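Local coordinates for titin (Homo sapiens, PDB 1WAA), which probably serves as a molecular spring in muscle, its chain of immunoglobulin domains, I27 among them, contributing to passive elasticity, at residues E[16-19]-E[20-23]. Sequence-based numbering, arbitrary orientation.
Sequences EVFV and GETA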
# COMPACT_ATOMS: atom_id res chain seq x y z
N GLU E 16 -9.23 -28.78 -1.35
CA GLU E 16 -10.38 -29.49 -1.91
C GLU E 16 -11.69 -28.90 -1.36
O GLU E 16 -11.80 -28.61 -0.16
CB GLU E 16 -10.32 -30.99 -1.57
CG GLU E 16 -9.16 -31.39 -0.63
CD GLU E 16 -9.58 -32.53 0.31
OE2 GLU E 16 -10.16 -33.57 -0.12
N VAL E 17 -12.64 -28.66 -2.27
CA VAL E 17 -13.94 -28.10 -1.92
C VAL E 17 -15.00 -28.91 -2.63
O VAL E 17 -14.69 -29.60 -3.59
CB VAL E 17 -14.09 -26.56 -2.29
CG1 VAL E 17 -13.13 -25.67 -1.47
CG2 VAL E 17 -13.98 -26.29 -3.78
N PHE E 18 -16.23 -28.83 -2.16
CA PHE E 18 -17.39 -29.40 -2.83
C PHE E 18 -17.98 -28.39 -3.82
O PHE E 18 -17.73 -27.19 -3.72
CB PHE E 18 -18.43 -29.83 -1.80
CG PHE E 18 -17.99 -31.00 -0.96
CD1 PHE E 18 -17.63 -30.82 0.38
CD2 PHE E 18 -17.93 -32.30 -1.50
CE1 PHE E 18 -17.22 -31.90 1.16
CE2 PHE E 18 -17.53 -33.38 -0.73
CZ PHE E 18 -17.17 -33.19 0.60
N VAL E 19 -18.76 -28.89 -4.79
CA VAL E 19 -19.34 -28.04 -5.82
C VAL E 19 -20.12 -26.88 -5.20
O VAL E 19 -20.92 -27.06 -4.28
CB VAL E 19 -20.22 -28.86 -6.79
CG1 VAL E 19 -21.17 -27.97 -7.62
CG2 VAL E 19 -19.34 -29.72 -7.71
N GLY E 20 -19.87 -25.67 -5.69
CA GLY E 20 -20.60 -24.48 -5.28
C GLY E 20 -19.98 -23.74 -4.11
O GLY E 20 -20.40 -22.63 -3.79
N GLU E 21 -18.99 -24.33 -3.46
CA GLU E 21 -18.33 -23.62 -2.37
C GLU E 21 -17.08 -22.87 -2.83
O GLU E 21 -16.68 -22.95 -4.00
CB GLU E 21 -18.07 -24.51 -1.15
CG GLU E 21 -17.55 -25.90 -1.36
CD GLU E 21 -17.76 -26.79 -0.12
OE1 GLU E 21 -16.76 -27.28 0.45
OE2 GLU E 21 -18.92 -26.98 0.31
N THR E 22 -16.47 -22.13 -1.91
CA THR E 22 -15.32 -21.34 -2.32
C THR E 22 -14.02 -21.92 -1.82
O THR E 22 -13.97 -22.53 -0.75
CB THR E 22 -15.48 -19.82 -1.99
OG1 THR E 22 -14.49 -19.39 -1.05
CG2 THR E 22 -16.86 -19.51 -1.46
N ALA E 23 -12.99 -21.75 -2.63
CA ALA E 23 -11.67 -22.24 -2.33
C ALA E 23 -10.77 -21.02 -2.22
O ALA E 23 -10.94 -20.07 -2.97
CB ALA E 23 -11.20 -23.18 -3.47
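Glu21 OE1 accepts the backbone N-H of Phe18 at 3.1 Å and almost straight, 177°, so the side chain of the last residue of the type II beta turn Phe18 to Glu21 reaches back to the backbone of the first. In this I-set immunoglobulin domain the turn leads from strand 15-18, at the edge of one sheet, to strand 23-29 of the other. The N-H group approaches OE1 from above the carboxylate plane, 62° out of it. Glutamate suits the place by its length: chi1 of 44° turns the chain back toward Phe18, and its extension beyond CG carries the carboxylate to the N-H. An alanine here removes OE1, and the Phe18 N-H would probably be left without this acceptor and the turn held less firmly. The backbone N of Glu21 in turn donates to Phe18 O, closing the turn, though Phe18 O is less surely placed. Gly20 takes a positive phi of 91°, where any CB would jam against Val19 O. The Phe18 ring runs alongside the carboxylate, their planes nearly perpendicular, with OE1 by the ring edge, 3.6 Å from CD1. On the buried side, beta-branched Val17 packs between the sheets near Cys67, and its CG1 meets the small Ala23 CB at 3.7 Å.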